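PDB 4MOZ: fructose-bisphosphate aldolase from Slackia heliotrinireducens, which belongs to the DeoC/LacD family of aldolases, enzymes built on a TIM barrel of eight parallel strands. Local coordinates for residues V200-G205 and G234-V239; I172-I177 and A206-V211. All coordinates share one frame; numbering follows the deposited sequence.

Contact 1. Residues V200-G205 and G234-V239; sequences VALCLG and GRTGLV
L202 and T236 bring their CA atoms to 5.5 Å, where the last turn of helix 191-204 meets the short connection that leads from G234 into strand 237-240. The join is one of van der Waals packing, with L202 lying across T236. L202 has CG anti to its own backbone N (chi1 174°), which carries the isobutyl group off the helix along the connection. There CD1 rests 3.5 Å from T236 OG1 and close to the peptide nitrogens of R235 and T236, while CD2 faces G234 CA at 4.3 Å. Glycine suits that place twice over: its positive phi (51°) is comfortable without a side chain, and lacking CB it lets the leucine methyl come in. T236 points its CB at the helix and splits its branches. OG1, beside the backbone N, passes L202 CA at 3.4 Å; CG2 turns to A201, whose CB it approaches at 4.4 Å, a spacing that the small alanine permits. Threonine thus offers a methyl to the helix and a hydroxyl to the backbone, the latter hydrogen-bonded to A206 O and so satisfied although buried. R235 swings its extended chain outward, and its guanidinium NH2 forms a salt bridge with D93 of the second subunit and a hydrogen bond to R89 O there. G205 closes the helix in a Schellman motif, its N making two weak bonds back to A201 O and L202 O; at its phi of 100° a CB would be jammed against the carbonyl O of L204, which calls for glycine. Here the C-terminal turn of helix 191-204 packs on the entry of strand 237-240, one unit further on, in a TIM barrel whose outer helices surround the parallel strands.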
ATOM      1  N   VAL C 200       0.056  26.438   3.359  1.00 23.36           N
ATOM      2  CA  VAL C 200       0.385  25.045   3.045  1.00 24.12           C
ATOM      3  C   VAL C 200       0.564  24.851   1.537  1.00 24.49           C
ATOM      4  O   VAL C 200       1.513  24.187   1.097  1.00 24.59           O
ATOM      5  CB  VAL C 200      -0.670  24.063   3.604  1.00 22.82           C
ATOM      6  CG1 VAL C 200      -0.490  22.664   3.025  1.00 20.90           C
ATOM      7  CG2 VAL C 200      -0.600  24.024   5.124  1.00 21.12           C
ATOM      8  N   ALA C 201      -0.338  25.452   0.758  1.00 23.85           N
ATOM      9  CA  ALA C 201      -0.294  25.346  -0.701  1.00 24.33           C
ATOM     10  C   ALA C 201       1.046  25.807  -1.269  1.00 23.96           C
ATOM     11  O   ALA C 201       1.575  25.191  -2.202  1.00 25.22           O
ATOM     12  CB  ALA C 201      -1.433  26.129  -1.325  1.00 22.34           C
ATOM     13  N   LEU C 202       1.582  26.888  -0.707  1.00 22.92           N
ATOM     14  CA  LEU C 202       2.920  27.365  -1.071  1.00 24.24           C
ATOM     15  C   LEU C 202       3.991  26.319  -0.766  1.00 24.10           C
ATOM     16  O   LEU C 202       4.836  26.024  -1.618  1.00 25.58           O
ATOM     17  CB  LEU C 202       3.257  28.683  -0.368  1.00 24.43           C
ATOM     18  CG  LEU C 202       4.694  29.201  -0.564  1.00 25.45           C
ATOM     19  CD1 LEU C 202       5.000  29.494  -2.027  1.00 25.94           C
ATOM     20  CD2 LEU C 202       4.943  30.437   0.277  1.00 27.06           C
ATOM     21  N   CYS C 203       3.941  25.754   0.439  1.00 21.82           N
ATOM     22  CA  CYS C 203       4.940  24.774   0.858  1.00 24.66           C
ATOM     23  C   CYS C 203       4.943  23.519  -0.017  1.00 24.84           C
ATOM     24  O   CYS C 203       5.996  22.929  -0.247  1.00 26.28           O
ATOM     25  CB  CYS C 203       4.760  24.416   2.328  1.00 26.07           C
ATOM     26  SG  CYS C 203       5.078  25.818   3.425  1.00 28.68           S
ATOM     27  N   LEU C 204       3.769  23.121  -0.504  1.00 24.19           N
ATOM     28  CA  LEU C 204       3.671  22.013  -1.457  1.00 24.15           C
ATOM     29  C   LEU C 204       4.120  22.436  -2.860  1.00 25.01           C
ATOM     30  O   LEU C 204       4.472  21.593  -3.681  1.00 26.38           O
ATOM     31  CB  LEU C 204       2.250  21.432  -1.486  1.00 22.35           C
ATOM     32  CG  LEU C 204       1.706  20.808  -0.192  1.00 22.84           C
ATOM     33  CD1 LEU C 204       0.215  20.534  -0.304  1.00 21.18           C
ATOM     34  CD2 LEU C 204       2.452  19.533   0.191  1.00 21.32           C
ATOM     35  N   GLY C 205       4.106  23.742  -3.124  1.00 25.86           N
ATOM     36  CA  GLY C 205       4.632  24.288  -4.376  1.00 26.19           C
ATOM     37  C   GLY C 205       3.595  24.618  -5.431  1.00 27.89           C
ATOM     38  O   GLY C 205       3.930  24.732  -6.615  1.00 29.72           O
ATOM     39  N   GLY C 234       2.257  33.791  -0.255  1.00 27.05           N
ATOM     40  CA  GLY C 234       3.465  34.298  -0.916  1.00 26.73           C
ATOM     41  C   GLY C 234       3.380  34.288  -2.433  1.00 28.21           C
ATOM     42  O   GLY C 234       2.476  34.892  -3.014  1.00 29.86           O
ATOM     43  N   ARG C 235       4.311  33.582  -3.073  1.00 27.14           N
ATOM     44  CA  ARG C 235       4.341  33.492  -4.536  1.00 27.09           C
ATOM     45  C   ARG C 235       3.353  32.487  -5.136  1.00 27.98           C
ATOM     46  O   ARG C 235       3.378  32.236  -6.341  1.00 33.11           O
ATOM     47  CB  ARG C 235       5.758  33.218  -5.033  1.00 29.02           C
ATOM     48  CG  ARG C 235       6.660  34.438  -5.001  1.00 25.93           C
ATOM     49  CD  ARG C 235       8.035  34.093  -5.524  1.00 26.01           C
ATOM     50  NE  ARG C 235       8.918  35.250  -5.455  1.00 28.41           N
ATOM     51  CZ  ARG C 235      10.177  35.267  -5.877  1.00 29.86           C
ATOM     52  NH1 ARG C 235      10.889  36.382  -5.769  1.00 34.44           N
ATOM     53  NH2 ARG C 235      10.727  34.179  -6.407  1.00 27.40           N
ATOM     54  N   THR C 236       2.502  31.905  -4.294  1.00 27.45           N
ATOM     55  CA  THR C 236       1.363  31.111  -4.760  1.00 26.70           C
ATOM     56  C   THR C 236       0.152  32.043  -4.801  1.00 25.91           C
ATOM     57  O   THR C 236      -0.186  32.672  -3.797  1.00 26.73           O
ATOM     58  CB  THR C 236       1.092  29.890  -3.841  1.00 25.20           C
ATOM     59  OG1 THR C 236       2.174  28.960  -3.950  1.00 22.98           O
ATOM     60  CG2 THR C 236      -0.208  29.177  -4.215  1.00 22.87           C
ATOM     61  N   GLY C 237      -0.483  32.141  -5.966  1.00 26.27           N
ATOM     62  CA  GLY C 237      -1.649  33.004  -6.142  1.00 25.20           C
ATOM     63  C   GLY C 237      -2.876  32.421  -5.476  1.00 25.93           C
ATOM     64  O   GLY C 237      -3.197  31.248  -5.667  1.00 27.27           O
ATOM     65  N   LEU C 238      -3.561  33.237  -4.684  1.00 25.29           N
ATOM     66  CA  LEU C 238      -4.753  32.786  -3.980  1.00 25.22           C
ATOM     67  C   LEU C 238      -5.995  33.097  -4.802  1.00 28.02           C
ATOM     68  O   LEU C 238      -6.167  34.218  -5.284  1.00 29.19           O
ATOM     69  CB  LEU C 238      -4.839  33.442  -2.602  1.00 22.63           C
ATOM     70  CG  LEU C 238      -6.060  33.145  -1.727  1.00 24.25           C
ATOM     71  CD1 LEU C 238      -5.681  33.270  -0.260  1.00 23.24           C
ATOM     72  CD2 LEU C 238      -7.240  34.049  -2.073  1.00 22.37           C
ATOM     73  N   VAL C 239      -6.855  32.103  -4.979  1.00 28.19           N
ATOM     74  CA  VAL C 239      -8.148  32.350  -5.604  1.00 28.59           C
ATOM     75  C   VAL C 239      -9.241  32.031  -4.602  1.00 27.90           C
ATOM     76  O   VAL C 239      -9.098  31.134  -3.769  1.00 30.14           O
ATOM     77  CB  VAL C 239      -8.348  31.606  -6.949  1.00 29.11           C
ATOM     78  CG1 VAL C 239      -7.145  31.808  -7.861  1.00 30.37           C
ATOM     79  CG2 VAL C 239      -8.609  30.128  -6.743  1.00 28.90           C
TER

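Contact 2. Residues I172-I177 and A206-V211; sequences IVVLWI and ADFVKV
V174, L175 and W176 pair in parallel register with F208, V209 and K210, the short strand axes 4.6 Å apart. V173 O takes two amides, D207 N and F208 N, both in its carbonyl plane; L175 N to F208 O, K210 N to L175 O and I177 N to K210 O carry the pairing onward. D207 also accepts from V173: its OD2 takes V173 N at 2.7 Å through the anti lone pair and also serves H167, while OD1 meets Y23 and forms a salt bridge with R89 of the second subunit. An aspartate is apt here, having two buried oxygens for so many donors. The strands are the fifth and sixth of the TIM barrel, joined through helix 191-204 as a beta-alpha-beta unit. On the helix side, L175 CD1 packs on A206 CB at 3.7 Å and I177 on V209; the interior side carries W176 and K210. K210 CB lies 3.9 Å from L175 O and 4.1 Å from W176 CD1. CG, placed anti to the backbone N (chi1 156°), comes over the indole face as a CH-pi contact, 3.7 Å from the centroid of the five-membered ring. The chain bends at chi2 and again at chi4, and NZ gives a hydrogen bond to V211 O (2.9 Å) from above that carbonyl's plane.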
ATOM      1  N   ILE C 172       0.593  23.708 -14.851  1.00 26.14           N
ATOM      2  CA  ILE C 172       0.323  24.487 -13.649  1.00 27.16           C
ATOM      3  C   ILE C 172      -0.461  23.634 -12.648  1.00 26.73           C
ATOM      4  O   ILE C 172      -1.039  22.609 -13.017  1.00 26.80           O
ATOM      5  CB  ILE C 172      -0.391  25.832 -13.940  1.00 27.70           C
ATOM      6  CG1 ILE C 172      -1.844  25.610 -14.362  1.00 27.41           C
ATOM      7  CG2 ILE C 172       0.379  26.647 -14.982  1.00 27.19           C
ATOM      8  CD1 ILE C 172      -2.754  26.775 -14.039  1.00 28.46           C
ATOM      9  N   VAL C 173      -0.456  24.041 -11.380  1.00 25.18           N
ATOM     10  CA  VAL C 173      -1.165  23.297 -10.346  1.00 24.29           C
ATOM     11  C   VAL C 173      -2.013  24.206  -9.467  1.00 24.57           C
ATOM     12  O   VAL C 173      -1.511  25.165  -8.879  1.00 26.50           O
ATOM     13  CB  VAL C 173      -0.203  22.490  -9.449  1.00 24.89           C
ATOM     14  CG1 VAL C 173      -0.986  21.673  -8.427  1.00 22.98           C
ATOM     15  CG2 VAL C 173       0.678  21.576 -10.289  1.00 24.54           C
ATOM     16  N   VAL C 174      -3.299  23.884  -9.386  1.00 24.45           N
ATOM     17  CA  VAL C 174      -4.226  24.554  -8.482  1.00 23.75           C
ATOM     18  C   VAL C 174      -4.613  23.567  -7.377  1.00 24.13           C
ATOM     19  O   VAL C 174      -5.096  22.469  -7.658  1.00 22.53           O
ATOM     20  CB  VAL C 174      -5.507  25.032  -9.207  1.00 23.44           C
ATOM     21  CG1 VAL C 174      -6.425  25.781  -8.247  1.00 22.43           C
ATOM     22  CG2 VAL C 174      -5.164  25.903 -10.415  1.00 19.37           C
ATOM     23  N   LEU C 175      -4.392  23.959  -6.127  1.00 23.03           N
ATOM     24  CA  LEU C 175      -4.831  23.154  -5.001  1.00 23.72           C
ATOM     25  C   LEU C 175      -6.053  23.775  -4.342  1.00 25.06           C
ATOM     26  O   LEU C 175      -6.045  24.957  -4.003  1.00 27.19           O
ATOM     27  CB  LEU C 175      -3.705  22.986  -3.978  1.00 24.21           C
ATOM     28  CG  LEU C 175      -2.438  22.243  -4.418  1.00 23.46           C
ATOM     29  CD1 LEU C 175      -1.422  22.230  -3.285  1.00 21.83           C
ATOM     30  CD2 LEU C 175      -2.748  20.822  -4.877  1.00 22.58           C
ATOM     31  N   TRP C 176      -7.110  22.985  -4.194  1.00 23.97           N
ATOM     32  CA  TRP C 176      -8.230  23.357  -3.344  1.00 23.34           C
ATOM     33  C   TRP C 176      -7.859  22.936  -1.963  1.00 23.98           C
ATOM     34  O   TRP C 176      -7.542  21.775  -1.736  1.00 24.67           O
ATOM     35  CB  TRP C 176      -9.481  22.599  -3.743  1.00 24.05           C
ATOM     36  CG  TRP C 176     -10.199  23.111  -4.961  1.00 25.24           C
ATOM     37  CD1 TRP C 176     -11.454  23.707  -5.010  1.00 28.10           C
ATOM     38  CD2 TRP C 176      -9.748  23.049  -6.361  1.00 25.51           C
ATOM     39  NE1 TRP C 176     -11.794  24.025  -6.298  1.00 33.63           N
ATOM     40  CE2 TRP C 176     -10.817  23.654  -7.160  1.00 29.96           C
ATOM     41  CE3 TRP C 176      -8.609  22.576  -7.004  1.00 23.18           C
ATOM     42  CZ2 TRP C 176     -10.730  23.770  -8.544  1.00 28.96           C
ATOM     43  CZ3 TRP C 176      -8.524  22.704  -8.396  1.00 24.52           C
ATOM     44  CH2 TRP C 176      -9.564  23.283  -9.150  1.00 27.65           C
ATOM     45  N   ILE C 177      -7.873  23.860  -1.017  1.00 23.39           N
ATOM     46  CA  ILE C 177      -7.548  23.481   0.349  1.00 23.76           C
ATOM     47  C   ILE C 177      -8.654  23.894   1.309  1.00 25.10           C
ATOM     48  O   ILE C 177      -8.804  25.072   1.634  1.00 24.94           O
ATOM     49  CB  ILE C 177      -6.161  23.992   0.798  1.00 23.30           C
ATOM     50  CG1 ILE C 177      -5.075  23.507  -0.178  1.00 23.08           C
ATOM     51  CG2 ILE C 177      -5.868  23.508   2.209  1.00 22.77           C
ATOM     52  CD1 ILE C 177      -3.644  23.681   0.301  1.00 22.03           C
ATOM     53  N   ALA C 206       2.340  24.779  -5.011  1.00 26.46           N
ATOM     54  CA  ALA C 206       1.249  25.106  -5.930  1.00 26.58           C
ATOM     55  C   ALA C 206       1.443  26.458  -6.619  1.00 26.75           C
ATOM     56  O   ALA C 206       2.059  27.372  -6.065  1.00 29.34           O
ATOM     57  CB  ALA C 206      -0.090  25.072  -5.206  1.00 23.27           C
ATOM     58  N   ASP C 207       0.922  26.569  -7.836  1.00 25.19           N
ATOM     59  CA  ASP C 207       0.877  27.842  -8.539  1.00 25.57           C
ATOM     60  C   ASP C 207      -0.268  28.712  -8.034  1.00 26.51           C
ATOM     61  O   ASP C 207      -0.132  29.937  -7.932  1.00 27.85           O
ATOM     62  CB  ASP C 207       0.740  27.596 -10.035  1.00 25.79           C
ATOM     63  CG  ASP C 207       1.910  26.834 -10.591  1.00 26.90           C
ATOM     64  OD1 ASP C 207       3.051  27.336 -10.479  1.00 28.51           O
ATOM     65  OD2 ASP C 207       1.699  25.720 -11.105  1.00 26.70           O
ATOM     66  N   PHE C 208      -1.393  28.068  -7.726  1.00 24.26           N
ATOM     67  CA  PHE C 208      -2.568  28.737  -7.186  1.00 25.28           C
ATOM     68  C   PHE C 208      -3.187  27.911  -6.070  1.00 24.56           C
ATOM     69  O   PHE C 208      -3.075  26.683  -6.063  1.00 26.05           O
ATOM     70  CB  PHE C 208      -3.613  28.989  -8.282  1.00 27.95           C
ATOM     71  CG  PHE C 208      -3.161  29.953  -9.341  1.00 28.11           C
ATOM     72  CD1 PHE C 208      -3.280  31.325  -9.148  1.00 29.47           C
ATOM     73  CD2 PHE C 208      -2.610  29.488 -10.533  1.00 27.56           C
ATOM     74  CE1 PHE C 208      -2.853  32.217 -10.121  1.00 29.74           C
ATOM     75  CE2 PHE C 208      -2.186  30.375 -11.511  1.00 26.39           C
ATOM     76  CZ  PHE C 208      -2.309  31.740 -11.306  1.00 27.75           C
ATOM     77  N   VAL C 209      -3.830  28.593  -5.127  1.00 23.71           N
ATOM     78  CA  VAL C 209      -4.551  27.937  -4.045  1.00 24.34           C
ATOM     79  C   VAL C 209      -5.978  28.475  -3.974  1.00 25.11           C
ATOM     80  O   VAL C 209      -6.195  29.691  -3.949  1.00 26.28           O
ATOM     81  CB  VAL C 209      -3.830  28.079  -2.678  1.00 23.96           C
ATOM     82  CG1 VAL C 209      -3.522  29.534  -2.343  1.00 24.50           C
ATOM     83  CG2 VAL C 209      -4.639  27.426  -1.561  1.00 23.74           C
ATOM     84  N   LYS C 210      -6.945  27.562  -3.968  1.00 24.44           N
ATOM     85  CA  LYS C 210      -8.347  27.922  -3.821  1.00 25.79           C
ATOM     86  C   LYS C 210      -8.791  27.664  -2.386  1.00 25.53           C
ATOM     87  O   LYS C 210      -8.690  26.548  -1.895  1.00 27.65           O
ATOM     88  CB  LYS C 210      -9.208  27.161  -4.850  1.00 26.50           C
ATOM     89  CG  LYS C 210     -10.680  26.957  -4.510  1.00 29.11           C
ATOM     90  CD  LYS C 210     -11.472  28.230  -4.263  1.00 31.55           C
ATOM     91  CE  LYS C 210     -12.946  27.894  -4.062  1.00 34.80           C
ATOM     92  NZ  LYS C 210     -13.557  28.573  -2.890  1.00 35.76           N
ATOM     93  N   VAL C 211      -9.261  28.715  -1.722  1.00 25.38           N
ATOM     94  CA  VAL C 211      -9.740  28.630  -0.340  1.00 25.70           C
ATOM     95  C   VAL C 211     -11.153  29.193  -0.237  1.00 26.86           C
ATOM     96  O   VAL C 211     -11.625  29.864  -1.149  1.00 31.18           O
ATOM     97  CB  VAL C 211      -8.824  29.402   0.648  1.00 25.75           C
ATOM     98  CG1 VAL C 211      -7.445  28.758   0.747  1.00 24.39           C
ATOM     99  CG2 VAL C 211      -8.711  30.873   0.259  1.00 24.76           C
TER

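With centres about 7 Å apart, the two contacts share one beta-alpha-beta-alpha-beta run: strand 172-177, helix 191-204, strand 208-210, helix 222-232 and strand 237-240. They meet directly. The T236 OG1 to A206 O bond (2.6 Å) ties contact 1 to contact 2, V239 N is hydrogen-bonded to V209 O (2.7 Å) as the sheet continues from contact 2 into contact 1, and A201 CB packs on V209 CB at 3.4 Å, seating the helix on the middle strand. R89 of the second subunit reaches both, for it also packs on L202 and T236. The T236-A206 joint lies where the strands enter the barrel, the V209 contacts further along; W176 and K210 lie toward the C-terminal strand ends, where TIM-barrel enzymes generally hold their active sites.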